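Local coordinates for protein sulfite reductase [ferredoxin] (Mycobacterium tuberculosis, PDB 1ZJ8) that catalyses the six-electron reduction of sulfite to sulfide with electrons from reduced ferredoxin, using a siroheme and a [4Fe-4S] cluster, at residues 518-526 and 557-566; 256-264 and 475-483. One frame throughout, in Å; residues are numbered along the deposited sequence.

Contact 1 of 2, residues 518-526 and 557-566; sequences FGRKLRQHK and VIRAEEDDLR
Glu562 receives two arginines, one on each carboxylate oxygen: Arg520 NH2 lies 2.7 Å from OE2, and Arg523 NH2 lies 2.9 Å from OE1. This salt-bridge network ties the edge strand 520-528 of a mixed sheet to the C-terminal tail that follows helix 553-559. Neither pair is coplanar, the guanidinium planes of Arg520 and Arg523 standing 88° and 69° from the carboxylate, and in each bridge only NH2 comes close to a carboxylate oxygen. A bend at chi3 turns the Arg520 guanidinium so that its other terminal nitrogen, NH1, can donate to the carbonyl of Val557, with 3.1 Å between NH1 and O. The nitrogen sits almost in line with the C=O, but the N-H...O angle is only 137°; through its two terminal nitrogens Arg520 joins Val557 of helix 553-559 to Glu562.

Leu565 CD1 lies over one face of the same guanidinium, 3.8 Å from Arg520 NH1, and the two side chains cross at about a right angle. Next to this network Leu522 also crosses Leu565 roughly perpendicularly, its CD1 meeting Leu565 CB at 3.7 Å. The carbonyl of Leu565 is hydrogen-bonded to Tyr535. Farther along, the His525 ring carries Arg566 CG over one face. The Arg566 guanidinium in turn has the Gln524 carbonyl above its plane, at 2.9 Å from NH2 to O, a position too poorly angled for a hydrogen bond.

Contact 2 of 2, residues 256-264 and 475-483; sequences GGLSTNPML and PNSCARIQI. With SRM (siroheme), chain E.
Leu258 and Gln482 run past each other in opposite directions, bringing Gln482 OE1 to 3.7 Å from Leu258 CB where two loops meet beside the siroheme. The branches of the leucine then part: CD1 crosses obliquely over the aliphatic start of Arg480, 3.3 Å from its CG, while CD2 packs against Ile483 CG2 at 4.0 Å. A bend at chi2 (86°) turns the amide of Gln482 back along the leucine, with NE2 facing the Ser259 carbonyl and OE1 facing Ser477. There the Ser477 hydroxyl donates to Gln482 OE1 (OG to OE1 2.6 Å) and also accepts the backbone N-H of Ile481, so a single OG joins the amide to the chain just beyond the type I turn 477-480.

The same two loops also address the cofactor. Leu258 N donates to siroheme carboxylate oxygen O2C at 2.9 Å, and Ser259 OG, anti to its own backbone N (chi1 -176°), gives a weak hydrogen bond to O2D at 3.3 Å. Asn476 lays its CB and amide against the pyrrole atoms around C2D. Arg480 reaches O4C only weakly, at 3.1 Å from NH1; the guanidinium is held chiefly by the carbonyls of Pro388 and Asp140 and by a cation-pi contact with Tyr389.

Cys478, within the turn, ligates an iron of the [4Fe-4S] cluster and places SG 2.7 Å from the siroheme iron, consistent with the axial thiolate expected in this family. The loops thus give siroheme carboxylates one clear and two weak hydrogen bonds, alongside others such as Arg442 and Arg301, and 475-483 brings a sulfur that probably bridges cluster and siroheme iron, an arrangement suited to passing electrons between them.

Overall arrangement
Following the chain, the loop 256-264, between strands 249-254 and 266-272, meets 475-483 only after 210 intervening residues, so contact 2 closes a long loop that joins the two nitrite/sulfite reductase 4Fe-4S domains beside the siroheme. The chain then forms strands 486-494 and 500-508 and reaches 518-526, whose contact with 557-566 closes a short loop of 30 mostly helical residues. The two contacts are in series, neither nested nor crossed, with centres about 19 Å apart. They nevertheless touch: Phe518 packs on Leu258 and Gln482, and the Gly519 N to Gln482 O approach of 2.9 Å is a probable hydrogen bond, linking the siroheme loops to the start of the edge strand, which contact 1 in turn ties to the C terminus.

Contact 1 of 2, residues 518-526 and 557-566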
# COMPACT_ATOMS: atom_id res chain seq x y z
N PHE A 518 9.69 -8.44 -12.46
CA PHE A 518 9.81 -8.96 -11.10
C PHE A 518 11.22 -9.47 -10.83
O PHE A 518 12.03 -9.61 -11.75
CB PHE A 518 8.75 -10.01 -10.85
CG PHE A 518 7.38 -9.52 -11.16
CD1 PHE A 518 6.81 -8.51 -10.39
CD2 PHE A 518 6.67 -10.03 -12.25
CE1 PHE A 518 5.55 -8.03 -10.68
CE2 PHE A 518 5.41 -9.56 -12.55
CZ PHE A 518 4.84 -8.56 -11.77
N GLY A 519 11.51 -9.70 -9.56
CA GLY A 519 12.83 -10.16 -9.14
C GLY A 519 12.95 -11.66 -9.34
O GLY A 519 11.93 -12.35 -9.39
N ARG A 520 14.18 -12.15 -9.46
CA ARG A 520 14.41 -13.58 -9.63
C ARG A 520 14.61 -14.26 -8.27
O ARG A 520 15.16 -13.67 -7.33
CB ARG A 520 15.54 -13.89 -10.62
CG ARG A 520 16.74 -12.96 -10.59
CD ARG A 520 17.92 -13.50 -11.44
NE ARG A 520 18.49 -14.75 -10.89
CZ ARG A 520 19.76 -15.16 -11.03
NH1 ARG A 520 20.67 -14.43 -11.68
NH2 ARG A 520 20.14 -16.31 -10.48
N LYS A 521 14.14 -15.49 -8.19
CA LYS A 521 14.10 -16.26 -6.96
C LYS A 521 15.34 -17.14 -7.01
O LYS A 521 15.78 -17.48 -8.10
CB LYS A 521 12.82 -17.10 -6.92
CG LYS A 521 11.58 -16.38 -7.50
CD LYS A 521 10.37 -17.29 -7.69
CE LYS A 521 9.75 -17.67 -6.35
NZ LYS A 521 8.27 -17.63 -6.41
N LEU A 522 15.91 -17.49 -5.87
CA LEU A 522 17.12 -18.31 -5.87
C LEU A 522 16.84 -19.74 -5.43
O LEU A 522 15.92 -20.01 -4.64
CB LEU A 522 18.26 -17.67 -5.06
CG LEU A 522 18.97 -16.49 -5.76
CD1 LEU A 522 20.29 -16.18 -5.06
CD2 LEU A 522 19.20 -16.72 -7.27
N ARG A 523 17.68 -20.64 -5.93
CA ARG A 523 17.40 -22.08 -6.01
C ARG A 523 17.22 -22.76 -4.66
O ARG A 523 16.09 -23.04 -4.24
CB ARG A 523 18.53 -22.76 -6.82
CG ARG A 523 18.62 -24.32 -6.74
CD ARG A 523 19.55 -24.92 -7.81
NE ARG A 523 20.62 -23.98 -8.22
CZ ARG A 523 21.30 -24.02 -9.37
NH1 ARG A 523 21.08 -24.98 -10.28
NH2 ARG A 523 22.23 -23.10 -9.60
N GLN A 524 18.33 -23.04 -3.99
CA GLN A 524 18.34 -23.63 -2.65
C GLN A 524 18.84 -22.49 -1.78
O GLN A 524 20.06 -22.35 -1.57
CB GLN A 524 19.25 -24.87 -2.54
CG GLN A 524 19.46 -25.41 -1.09
CD GLN A 524 20.78 -26.18 -0.87
OE1 GLN A 524 21.17 -27.03 -1.69
NE2 GLN A 524 21.46 -25.90 0.25
N HIS A 525 17.90 -21.66 -1.33
CA HIS A 525 18.22 -20.43 -0.60
C HIS A 525 17.19 -20.12 0.49
O HIS A 525 16.00 -19.97 0.23
CB HIS A 525 18.29 -19.27 -1.59
CG HIS A 525 19.19 -18.16 -1.16
ND1 HIS A 525 20.12 -18.30 -0.15
CD2 HIS A 525 19.34 -16.90 -1.64
CE1 HIS A 525 20.79 -17.16 -0.01
NE2 HIS A 525 20.33 -16.30 -0.90
N LYS A 526 17.69 -20.04 1.72
CA LYS A 526 16.90 -19.58 2.85
C LYS A 526 17.82 -18.65 3.63
O LYS A 526 19.00 -18.95 3.81
CB LYS A 526 16.44 -20.77 3.72
CG LYS A 526 15.37 -21.69 3.07
CD LYS A 526 15.38 -23.10 3.74
CE LYS A 526 14.15 -23.97 3.36
NZ LYS A 526 13.84 -25.07 4.35
N VAL A 557 22.40 -8.10 -11.36
CA VAL A 557 21.71 -9.33 -10.98
C VAL A 557 21.43 -10.23 -12.20
O VAL A 557 21.17 -11.43 -12.06
CB VAL A 557 20.41 -8.94 -10.21
CG1 VAL A 557 19.50 -10.11 -9.97
CG2 VAL A 557 20.76 -8.30 -8.90
N ILE A 558 21.50 -9.67 -13.41
CA ILE A 558 21.38 -10.49 -14.61
C ILE A 558 22.54 -11.49 -14.71
O ILE A 558 22.31 -12.66 -15.01
CB ILE A 558 21.26 -9.63 -15.92
CG1 ILE A 558 22.62 -8.95 -16.28
CG2 ILE A 558 20.02 -8.70 -15.81
CD1 ILE A 558 22.53 -7.65 -17.16
N ARG A 559 23.76 -11.06 -14.39
CA ARG A 559 24.95 -11.80 -14.83
C ARG A 559 25.84 -12.43 -13.76
O ARG A 559 26.42 -13.49 -14.01
CB ARG A 559 25.78 -10.89 -15.74
CG ARG A 559 26.23 -9.59 -15.11
CD ARG A 559 27.57 -9.20 -15.67
NE ARG A 559 28.18 -8.11 -14.93
CZ ARG A 559 27.95 -6.81 -15.15
NH1 ARG A 559 27.09 -6.43 -16.09
NH2 ARG A 559 28.59 -5.91 -14.41
N ALA A 560 25.99 -11.82 -12.60
CA ALA A 560 26.92 -12.37 -11.61
C ALA A 560 26.60 -13.84 -11.30
O ALA A 560 25.46 -14.28 -11.40
CB ALA A 560 26.93 -11.53 -10.36
N GLU A 561 27.63 -14.60 -10.93
CA GLU A 561 27.44 -16.02 -10.65
C GLU A 561 26.47 -16.19 -9.48
O GLU A 561 26.36 -15.33 -8.61
CB GLU A 561 28.78 -16.68 -10.35
CG GLU A 561 29.79 -16.58 -11.50
CD GLU A 561 31.24 -16.73 -11.03
OE1 GLU A 561 31.58 -16.23 -9.93
OE2 GLU A 561 32.04 -17.35 -11.77
N GLU A 562 25.75 -17.31 -9.47
CA GLU A 562 24.79 -17.60 -8.41
C GLU A 562 25.41 -17.67 -7.02
O GLU A 562 24.71 -17.51 -6.03
CB GLU A 562 24.08 -18.93 -8.70
CG GLU A 562 22.57 -18.88 -8.51
CD GLU A 562 21.82 -19.41 -9.73
OE1 GLU A 562 22.36 -20.29 -10.44
OE2 GLU A 562 20.70 -18.93 -9.99
N ASP A 563 26.72 -17.92 -6.95
CA ASP A 563 27.44 -17.88 -5.67
C ASP A 563 27.51 -16.46 -5.13
O ASP A 563 27.39 -16.25 -3.92
CB ASP A 563 28.89 -18.38 -5.80
CG ASP A 563 29.01 -19.69 -6.53
OD1 ASP A 563 28.69 -19.71 -7.75
OD2 ASP A 563 29.44 -20.68 -5.89
N ASP A 564 27.72 -15.50 -6.02
CA ASP A 564 27.80 -14.09 -5.62
C ASP A 564 26.47 -13.49 -5.11
O ASP A 564 26.45 -12.33 -4.66
CB ASP A 564 28.30 -13.22 -6.78
CG ASP A 564 29.77 -13.41 -7.08
OD1 ASP A 564 30.43 -14.27 -6.44
OD2 ASP A 564 30.27 -12.68 -7.96
N LEU A 565 25.38 -14.25 -5.18
CA LEU A 565 24.06 -13.76 -4.80
C LEU A 565 23.46 -14.51 -3.59
O LEU A 565 22.28 -14.35 -3.29
CB LEU A 565 23.09 -13.87 -5.99
CG LEU A 565 23.40 -13.18 -7.34
CD1 LEU A 565 22.34 -13.55 -8.36
CD2 LEU A 565 23.52 -11.65 -7.25
N ARG A 566 24.27 -15.30 -2.88
CA ARG A 566 23.77 -16.14 -1.79
C ARG A 566 24.11 -15.64 -0.40
O ARG A 566 25.23 -15.23 -0.16
CB ARG A 566 24.29 -17.56 -1.96
CG ARG A 566 23.62 -18.27 -3.09
CD ARG A 566 23.93 -19.74 -3.11
NE ARG A 566 22.77 -20.46 -3.62
CZ ARG A 566 22.61 -21.77 -3.57
NH1 ARG A 566 23.54 -22.57 -3.05
NH2 ARG A 566 21.49 -22.29 -4.07

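Contact 2 of 2, residues 256-264 and 475-483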
# COMPACT_ATOMS: atom_id res chain seq x y z
N GLY A 256 -3.58 -5.19 -12.44
CA GLY A 256 -2.36 -5.32 -11.63
C GLY A 256 -2.55 -5.97 -10.28
O GLY A 256 -3.66 -6.03 -9.77
N GLY A 257 -1.45 -6.46 -9.71
CA GLY A 257 -1.47 -7.13 -8.40
C GLY A 257 -0.23 -7.96 -8.17
O GLY A 257 0.40 -8.42 -9.13
N LEU A 258 0.17 -8.12 -6.90
CA LEU A 258 1.30 -8.98 -6.55
C LEU A 258 0.94 -9.83 -5.37
O LEU A 258 0.96 -9.35 -4.24
CB LEU A 258 2.52 -8.20 -6.05
CG LEU A 258 3.03 -6.88 -6.59
CD1 LEU A 258 3.68 -6.16 -5.44
CD2 LEU A 258 4.02 -7.10 -7.71
N SER A 259 0.66 -11.10 -5.54
CA SER A 259 0.58 -11.90 -4.33
C SER A 259 1.47 -13.08 -4.57
O SER A 259 2.63 -12.94 -4.98
CB SER A 259 -0.88 -12.25 -4.00
OG SER A 259 -0.96 -12.96 -2.76
N THR A 260 0.86 -14.29 -4.37
CA THR A 260 1.52 -15.49 -4.77
C THR A 260 1.70 -15.48 -6.27
O THR A 260 2.62 -16.09 -6.76
CB THR A 260 0.70 -16.73 -4.42
OG1 THR A 260 -0.49 -16.72 -5.21
CG2 THR A 260 0.33 -16.75 -2.91
N ASN A 261 0.82 -14.79 -7.00
CA ASN A 261 0.88 -14.80 -8.48
C ASN A 261 0.94 -13.39 -9.10
O ASN A 261 -0.09 -12.84 -9.49
CB ASN A 261 -0.30 -15.60 -9.04
CG ASN A 261 0.07 -16.34 -10.31
OD1 ASN A 261 0.65 -15.76 -11.23
ND2 ASN A 261 -0.25 -17.62 -10.36
N PRO A 262 2.15 -12.82 -9.22
CA PRO A 262 2.30 -11.41 -9.60
C PRO A 262 2.03 -11.15 -11.07
O PRO A 262 2.34 -11.99 -11.89
CB PRO A 262 3.78 -11.13 -9.29
CG PRO A 262 4.45 -12.42 -9.53
CD PRO A 262 3.47 -13.47 -9.06
N MET A 263 1.50 -9.97 -11.38
CA MET A 263 1.19 -9.58 -12.75
C MET A 263 1.17 -8.05 -12.90
O MET A 263 0.48 -7.35 -12.15
CB MET A 263 -0.18 -10.11 -13.17
CG MET A 263 -0.31 -11.62 -13.29
SD MET A 263 -1.97 -12.13 -13.85
CE MET A 263 -2.11 -11.13 -15.37
N LEU A 264 1.90 -7.55 -13.90
CA LEU A 264 1.90 -6.12 -14.21
C LEU A 264 0.60 -5.68 -14.90
O LEU A 264 0.16 -6.27 -15.88
CB LEU A 264 3.08 -5.76 -15.13
CG LEU A 264 4.49 -5.93 -14.57
CD1 LEU A 264 5.51 -5.68 -15.66
CD2 LEU A 264 4.71 -5.01 -13.38
N PRO A 475 3.73 -14.62 1.99
CA PRO A 475 3.72 -14.49 0.52
C PRO A 475 2.73 -13.49 -0.10
O PRO A 475 2.85 -13.21 -1.31
CB PRO A 475 3.42 -15.93 0.03
CG PRO A 475 3.42 -16.79 1.24
CD PRO A 475 3.14 -15.91 2.41
N ASN A 476 1.80 -12.97 0.71
CA ASN A 476 0.82 -11.95 0.25
C ASN A 476 1.46 -10.69 -0.36
O ASN A 476 0.83 -10.01 -1.15
CB ASN A 476 -0.15 -11.55 1.39
CG ASN A 476 -1.18 -12.66 1.76
OD1 ASN A 476 -1.70 -13.35 0.88
ND2 ASN A 476 -1.49 -12.80 3.05
N SER A 477 2.71 -10.38 0.00
CA SER A 477 3.51 -9.32 -0.64
C SER A 477 2.98 -7.88 -0.41
O SER A 477 3.03 -7.05 -1.32
CB SER A 477 3.66 -9.61 -2.14
OG SER A 477 4.88 -9.14 -2.66
N CYS A 478 2.52 -7.60 0.81
CA CYS A 478 2.03 -6.27 1.20
C CYS A 478 3.05 -5.16 1.11
O CYS A 478 2.69 -4.00 0.92
CB CYS A 478 1.55 -6.29 2.65
SG CYS A 478 0.03 -7.28 2.95
N ALA A 479 4.32 -5.51 1.32
CA ALA A 479 5.42 -4.57 1.22
C ALA A 479 6.17 -4.82 -0.08
O ALA A 479 7.35 -4.51 -0.18
CB ALA A 479 6.36 -4.70 2.41
N ARG A 480 5.47 -5.38 -1.06
CA ARG A 480 5.97 -5.46 -2.44
C ARG A 480 7.31 -6.20 -2.60
O ARG A 480 8.33 -5.61 -2.89
CB ARG A 480 6.01 -4.03 -3.04
CG ARG A 480 4.64 -3.58 -3.66
CD ARG A 480 3.93 -2.44 -2.95
NE ARG A 480 4.51 -1.14 -3.29
CZ ARG A 480 4.03 0.04 -2.91
NH1 ARG A 480 2.92 0.14 -2.18
NH2 ARG A 480 4.67 1.13 -3.28
N ILE A 481 7.26 -7.53 -2.45
CA ILE A 481 8.42 -8.42 -2.56
C ILE A 481 9.12 -8.40 -3.93
O ILE A 481 10.36 -8.32 -4.04
CB ILE A 481 7.99 -9.91 -2.36
CG1 ILE A 481 7.32 -10.13 -1.01
CG2 ILE A 481 9.21 -10.85 -2.50
CD1 ILE A 481 6.53 -11.40 -0.92
N GLN A 482 8.31 -8.50 -4.97
CA GLN A 482 8.81 -8.87 -6.28
C GLN A 482 9.32 -7.67 -7.03
O GLN A 482 9.79 -7.81 -8.16
CB GLN A 482 7.73 -9.59 -7.12
CG GLN A 482 7.12 -10.84 -6.49
CD GLN A 482 5.96 -10.52 -5.57
OE1 GLN A 482 5.86 -9.40 -5.05
NE2 GLN A 482 5.06 -11.48 -5.38
N ILE A 483 9.23 -6.50 -6.43
CA ILE A 483 9.64 -5.28 -7.13
C ILE A 483 10.67 -4.51 -6.32
O ILE A 483 10.69 -3.29 -6.35
CB ILE A 483 8.41 -4.42 -7.50
CG1 ILE A 483 7.64 -3.98 -6.26
CG2 ILE A 483 7.49 -5.20 -8.43
CD1 ILE A 483 6.38 -3.23 -6.57
FE SRM E . -2.33 -5.95 2.55
CHA SRM E . -3.95 -8.65 3.88
CHB SRM E . -1.09 -5.22 5.57
CHC SRM E . -0.83 -3.35 1.28
CHD SRM E . -1.68 -7.75 -0.33
NA SRM E . -2.65 -6.65 4.39
C1A SRM E . -3.44 -7.68 4.77
C2A SRM E . -3.73 -7.71 6.24
CMA SRM E . -5.06 -7.08 6.50
CDA SRM E . -3.57 -9.09 6.83
CEA SRM E . -4.79 -9.89 7.16
O3A SRM E . -5.55 -10.22 6.24
O4A SRM E . -5.04 -10.22 8.33
C3A SRM E . -2.61 -6.86 6.75
CAA SRM E . -2.99 -5.96 7.88
CBA SRM E . -2.70 -6.79 9.10
CCA SRM E . -2.28 -5.93 10.24
O1A SRM E . -1.51 -4.96 10.02
O2A SRM E . -2.72 -6.19 11.39
C4A SRM E . -2.10 -6.19 5.52
NB SRM E . -1.30 -4.47 3.34
C1B SRM E . -0.89 -4.25 4.59
C2B SRM E . -0.25 -2.92 4.82
CMB SRM E . -0.62 -2.27 6.13
CDB SRM E . 1.23 -3.13 4.81
CEB SRM E . 2.11 -1.95 5.04
O3B SRM E . 2.81 -1.83 6.06
O4B SRM E . 2.11 -1.09 4.16
C3B SRM E . -0.72 -2.20 3.58
CAB SRM E . -2.06 -1.56 3.80
CBB SRM E . -2.29 -0.39 2.88
CCB SRM E . -3.71 0.07 2.96
O1B SRM E . -4.01 1.08 3.59
O2B SRM E . -4.61 -0.53 2.38
C4B SRM E . -0.97 -3.37 2.67
NC SRM E . -1.35 -5.67 0.91
C1C SRM E . -0.94 -4.46 0.46
C2C SRM E . -0.30 -4.52 -0.77
CDC SRM E . 0.51 -3.47 -1.47
CEC SRM E . -0.13 -2.47 -2.35
O3C SRM E . -1.37 -2.36 -2.38
O4C SRM E . 0.65 -1.79 -3.03
C3C SRM E . -0.52 -5.80 -1.17
CAC SRM E . 0.02 -6.25 -2.49
CBC SRM E . -0.58 -5.73 -3.78
CCC SRM E . -1.86 -6.50 -4.07
O1C SRM E . -2.88 -6.32 -3.37
O2C SRM E . -1.82 -7.32 -5.02
C4C SRM E . -1.21 -6.45 -0.19
ND SRM E . -3.02 -7.69 1.78
C1D SRM E . -2.47 -8.28 0.71
C2D SRM E . -2.79 -9.65 0.73
CAD SRM E . -2.91 -10.48 -0.54
CBD SRM E . -4.25 -10.60 -1.20
CCD SRM E . -4.47 -11.28 -2.52
O1D SRM E . -4.85 -10.57 -3.47
O2D SRM E . -4.26 -12.52 -2.65
C3D SRM E . -3.56 -9.86 1.86
CDD SRM E . -4.50 -11.02 2.07
CED SRM E . -5.85 -11.12 1.41
O3D SRM E . -6.37 -10.15 0.85
O4D SRM E . -6.49 -12.18 1.41
C4D SRM E . -3.70 -8.64 2.50